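Local structure of putative calcium-regulated periplasmic protein (Bacteroides thetaiotaomicron, 3DB7) at residues A75-A79 / A80-Y84; K6-Q9 / V10-P14. The protein is of uncertain function but binds calcium ions and is probably a calcium-regulated, PepSY-like protein of the periplasm. All coordinates share one frame; numbering follows the deposited sequence.

Interaction 1 of 2, residues A75-A79 / A80-Y84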
loop_
_atom_site.group_PDB
_atom_site.type_symbol
_atom_site.label_atom_id
_atom_site.label_comp_id
_atom_site.label_asym_id
_atom_site.label_seq_id
_atom_site.Cartn_x
_atom_site.Cartn_y
_atom_site.Cartn_z
ATOM N N ALA A 75 -14.397 1.341 -15.040
ATOM C CA ALA A 75 -13.724 2.010 -16.161
ATOM C C ALA A 75 -12.297 2.454 -15.804
ATOM O O ALA A 75 -11.470 2.578 -16.675
ATOM C CB ALA A 75 -14.539 3.221 -16.609
ATOM N N ILE A 76 -12.051 2.744 -14.523
ATOM C CA ILE A 76 -10.725 3.194 -14.037
ATOM C C ILE A 76 -9.693 2.057 -14.014
ATOM O O ILE A 76 -8.485 2.294 -14.043
ATOM C CB ILE A 76 -10.882 3.727 -12.578
ATOM C CG1 ILE A 76 -11.777 4.966 -12.581
ATOM C CG2 ILE A 76 -9.533 4.100 -11.916
ATOM C CD1 ILE A 76 -12.250 5.397 -11.173
ATOM N N ILE A 77 -10.152 0.814 -13.883
ATOM C CA ILE A 77 -9.279 -0.339 -13.711
ATOM C C ILE A 77 -8.747 -0.875 -15.044
ATOM O O ILE A 77 -9.543 -1.181 -15.962
ATOM C CB ILE A 77 -10.061 -1.478 -13.001
ATOM C CG1 ILE A 77 -10.698 -0.979 -11.692
ATOM C CG2 ILE A 77 -9.172 -2.666 -12.758
ATOM C CD1 ILE A 77 -11.668 -1.935 -11.113
ATOM N N PRO A 78 -7.421 -0.960 -15.199
ATOM C CA PRO A 78 -6.903 -1.485 -16.467
ATOM C C PRO A 78 -7.499 -2.854 -16.774
ATOM O O PRO A 78 -7.681 -3.673 -15.878
ATOM C CB PRO A 78 -5.386 -1.561 -16.239
ATOM C CG PRO A 78 -5.099 -0.526 -15.149
ATOM C CD PRO A 78 -6.345 -0.453 -14.304
ATOM N N ALA A 79 -7.809 -3.075 -18.054
ATOM C CA ALA A 79 -8.514 -4.286 -18.427
ATOM C C ALA A 79 -7.809 -5.539 -17.968
ATOM O O ALA A 79 -8.444 -6.499 -17.532
ATOM C CB ALA A 79 -8.734 -4.330 -19.972
ATOM N N ALA A 80 -6.490 -5.568 -18.041
ATOM C CA ALA A 80 -5.786 -6.801 -17.688
ATOM C C ALA A 80 -5.920 -7.066 -16.190
ATOM O O ALA A 80 -6.033 -8.199 -15.741
ATOM C CB ALA A 80 -4.279 -6.741 -18.029
ATOM N N ILE A 81 -5.996 -5.991 -15.408
ATOM C CA ILE A 81 -6.129 -6.157 -13.943
ATOM C C ILE A 81 -7.579 -6.602 -13.616
ATOM O O ILE A 81 -7.824 -7.499 -12.823
ATOM C CB ILE A 81 -5.761 -4.884 -13.205
ATOM C CG1 ILE A 81 -4.249 -4.649 -13.343
ATOM C CG2 ILE A 81 -6.186 -4.929 -11.731
ATOM C CD1 ILE A 81 -3.698 -3.312 -12.728
ATOM N N GLN A 82 -8.549 -6.016 -14.312
ATOM C CA GLN A 82 -9.965 -6.362 -14.118
ATOM C C GLN A 82 -10.210 -7.832 -14.462
ATOM O O GLN A 82 -10.928 -8.563 -13.790
ATOM C CB GLN A 82 -10.831 -5.420 -14.936
ATOM C CG GLN A 82 -12.298 -5.776 -14.940
ATOM C CD GLN A 82 -13.000 -5.623 -13.602
ATOM O OE1 GLN A 82 -12.367 -5.342 -12.558
ATOM N NE2 GLN A 82 -14.318 -5.836 -13.612
ATOM N N LYS A 83 -9.537 -8.305 -15.513
ATOM C CA LYS A 83 -9.665 -9.685 -15.899
ATOM C C LYS A 83 -9.026 -10.581 -14.866
ATOM O O LYS A 83 -9.624 -11.572 -14.518
ATOM C CB LYS A 83 -9.075 -9.985 -17.277
ATOM C CG LYS A 83 -9.248 -11.427 -17.689
ATOM C CD LYS A 83 -8.933 -11.689 -19.115
ATOM C CE LYS A 83 -8.956 -13.141 -19.419
ATOM N NZ LYS A 83 -8.683 -13.460 -20.897
ATOM N N TYR A 84 -7.834 -10.233 -14.353
ATOM C CA TYR A 84 -7.207 -11.052 -13.320
ATOM C C TYR A 84 -8.119 -11.165 -12.090
ATOM O O TYR A 84 -8.298 -12.238 -11.512
ATOM C CB TYR A 84 -5.806 -10.461 -12.921
ATOM C CG TYR A 84 -5.023 -11.364 -12.046
ATOM C CD1 TYR A 84 -4.212 -12.302 -12.602
ATOM C CD2 TYR A 84 -5.204 -11.357 -10.662
ATOM C CE1 TYR A 84 -3.572 -13.226 -11.827
ATOM C CE2 TYR A 84 -4.527 -12.246 -9.898
ATOM C CZ TYR A 84 -3.721 -13.188 -10.490
ATOM O OH TYR A 84 -3.086 -14.178 -9.734
#

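Interaction 2 of 2, residues K6-Q9 / V10-P14. With EDO (1,2-ethanediol), chain E.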
loop_
_atom_site.group_PDB
_atom_site.type_symbol
_atom_site.label_atom_id
_atom_site.label_comp_id
_atom_site.label_asym_id
_atom_site.label_seq_id
_atom_site.Cartn_x
_atom_site.Cartn_y
_atom_site.Cartn_z
ATOM N N LYS A 6 -4.735 22.429 2.832
ATOM C CA LYS A 6 -5.405 23.654 2.443
ATOM C C LYS A 6 -6.709 23.336 1.734
ATOM O O LYS A 6 -6.699 22.871 0.593
ATOM C CB LYS A 6 -4.505 24.439 1.521
ATOM C CG LYS A 6 -5.092 25.735 1.081
ATOM N N PRO A 7 -7.846 23.599 2.392
ATOM C CA PRO A 7 -9.126 23.347 1.737
ATOM C C PRO A 7 -9.276 24.267 0.541
ATOM O O PRO A 7 -8.770 25.401 0.555
ATOM C CB PRO A 7 -10.175 23.570 2.847
ATOM C CG PRO A 7 -9.454 24.211 3.938
ATOM C CD PRO A 7 -8.001 24.040 3.787
ATOM N N ILE A 8 -9.849 23.723 -0.522
ATOM C CA ILE A 8 -10.034 24.424 -1.778
ATOM C C ILE A 8 -11.360 24.067 -2.371
ATOM O O ILE A 8 -12.001 23.101 -1.983
ATOM C CB ILE A 8 -8.953 24.093 -2.827
ATOM C CG1 ILE A 8 -8.868 22.590 -3.077
ATOM C CG2 ILE A 8 -7.572 24.560 -2.377
ATOM C CD1 ILE A 8 -7.849 22.190 -4.186
ATOM N N GLN A 9 -11.752 24.844 -3.363
ATOM C CA GLN A 9 -12.908 24.503 -4.154
ATOM C C GLN A 9 -12.425 23.515 -5.212
ATOM O O GLN A 9 -11.267 23.513 -5.621
ATOM C CB GLN A 9 -13.520 25.753 -4.814
ATOM C CG GLN A 9 -14.041 26.815 -3.804
ATOM C CD GLN A 9 -15.124 26.270 -2.856
ATOM O OE1 GLN A 9 -15.768 25.260 -3.135
ATOM N NE2 GLN A 9 -15.327 26.958 -1.735
ATOM N N VAL A 10 -13.335 22.675 -5.663
ATOM C CA VAL A 10 -13.052 21.776 -6.770
ATOM C C VAL A 10 -12.562 22.510 -8.009
ATOM O O VAL A 10 -11.696 22.039 -8.685
ATOM C CB VAL A 10 -14.287 20.948 -7.152
ATOM C CG1 VAL A 10 -14.000 20.076 -8.358
ATOM C CG2 VAL A 10 -14.680 20.042 -5.956
ATOM N N THR A 11 -13.065 23.707 -8.236
ATOM C CA THR A 11 -12.601 24.484 -9.387
ATOM C C THR A 11 -11.162 24.950 -9.269
ATOM O O THR A 11 -10.596 25.445 -10.240
ATOM C CB THR A 11 -13.530 25.724 -9.629
ATOM O OG1 THR A 11 -13.680 26.436 -8.395
ATOM C CG2 THR A 11 -14.935 25.326 -10.151
ATOM N N GLN A 12 -10.561 24.795 -8.097
ATOM C CA GLN A 12 -9.139 25.114 -7.937
ATOM C C GLN A 12 -8.223 23.942 -8.198
ATOM O O GLN A 12 -6.994 24.075 -8.164
ATOM C CB GLN A 12 -8.845 25.620 -6.513
ATOM C CG GLN A 12 -9.439 26.970 -6.278
ATOM C CD GLN A 12 -9.295 27.401 -4.843
ATOM O OE1 GLN A 12 -10.163 27.098 -3.987
ATOM N NE2 GLN A 12 -8.237 28.167 -4.576
HETATM N N MSE A 13 -8.823 22.775 -8.424
HETATM C CA MSE A 13 -8.075 21.568 -8.792
HETATM C C MSE A 13 -7.653 21.573 -10.268
HETATM O O MSE A 13 -8.313 22.187 -11.132
HETATM C CB MSE A 13 -8.913 20.289 -8.523
HETATM C CG MSE A 13 -9.419 20.143 -7.084
HETATM SE SE MSE A 13 -10.568 18.626 -6.766
HETATM C CE MSE A 13 -9.067 17.412 -6.714
ATOM N N PRO A 14 -6.577 20.833 -10.601
ATOM C CA PRO A 14 -6.247 20.733 -12.031
ATOM C C PRO A 14 -7.451 20.292 -12.854
ATOM O O PRO A 14 -8.265 19.496 -12.394
ATOM C CB PRO A 14 -5.183 19.642 -12.074
ATOM C CG PRO A 14 -4.561 19.716 -10.693
ATOM C CD PRO A 14 -5.690 20.016 -9.754
HETATM C C1 EDO E . -16.263 21.444 -1.401
HETATM O O1 EDO E . -16.453 22.791 -0.940
HETATM C C2 EDO E . -14.781 21.339 -1.713
HETATM O O2 EDO E . -13.936 21.735 -0.601
HETATM O O HOH W 1 -16.082 22.995 -4.597
#

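Interaction 1 of 2, residues A75-A79 / A80-Y84
The amide of Gln82 has the methyls CD1 and CG2 of Ile77 on one side of its plane, toward the oxygen end; the nearer is Ile77 CD1, 3.8 Å from Gln82 OE1. The pyrrolidine ring of Pro78 meets Ile81 with one corner of its rim, Pro78 CG lying 3.9 Å from Ile81 CD1 as the two side chains run side by side in the same direction. Pro78 is the N-cap of helix 79-88, and its carbonyl starts the helical bonding. Pro78 O takes a straight bond from Gln82 N (2.9 Å, N-H...O 164°) and a weak, bent one from Ile81 N; Lys83 N then binds Ala79 O at 2.9 Å. Gln82 sends CG away from its own N (chi1 173°), and a bend at chi2 (67°) brings the amide oxygen back toward Ile77. Ile77 CG2 also packs on Ile81 CG2 at 3.9 Å, on the buried side of the helix start. Ile81 rests on Tyr104 and Val106 of strand 103-108, Pro78 on Tyr104 and Phe120, while Ile76, just before the turn, packs against Phe20 and His24 of helix 15-24.

Interaction 2 of 2, residues K6-Q9 / V10-P14
Gln12 lays its side chain obliquely across Ile8, bringing OE1 to 3.4 Å from Ile8 CB. The motif is a pair of consecutive type I turns forming a short 3-10 segment, which takes the chain out of edge strand 6-8 toward helix 15-24. Gln12 N binds Gln9 O in the first turn, Met13 N binds Val10 O in the second, and the Gln12 side chain adds a return bond: Gln9 N gives its hydrogen to Gln12 OE1 at 2.8 Å, almost straight (174°), from 26° off the carbonyl plane. Gln12 CG sits beside its own N (chi1 -70°) and the chain then runs extended, which carries OE1 back to Gln9 N. Gln9 and Gln12 are therefore joined through both backbone and side chain, which fixes the amide of Gln12 against the end of the strand. On the inner side, Ile8 CD1 meets CG of Met13, a selenomethionine, at 3.9 Å in one of its two conformers, the side chains crossing at about a right angle; Ile8 and Met13 also touch Tyr44 of strand 41-48, and Met13 reaches Ile21 of helix 15-24. An ethanediol, probably from the crystallisation liquor, donates from O2 to Ile8 O and also bonds to Ala33 N, linking the edge strand to its neighbour. A water bridges the turn's start, donating to Gln9 OE1 at 2.7 Å and accepting from Val10 N at 3.0 Å.

In the fold
Interaction 2 comes first along the chain and interaction 1 follows, their centres 29 Å apart on opposite sides of the chain's centre and their nearest atoms about 13 Å from each other. Both are lead-ins to a helix with proline at the N-cap: residues 10-14 deliver the chain into helix 15-24, and residues 75-79 into helix 79-88. Helix 15-24 touches both, through Met13 and Ile76. Interaction 2 begins in the sheet's outermost strand, 6-8, and packs on strands 30-38 and 41-48; interaction 1 lies on strand 103-108. The two turns thus set two helices along one antiparallel sheet, whereas the calcium-binding Glu36, Glu45, Glu55 and Glu64 belong to strands between them in sequence.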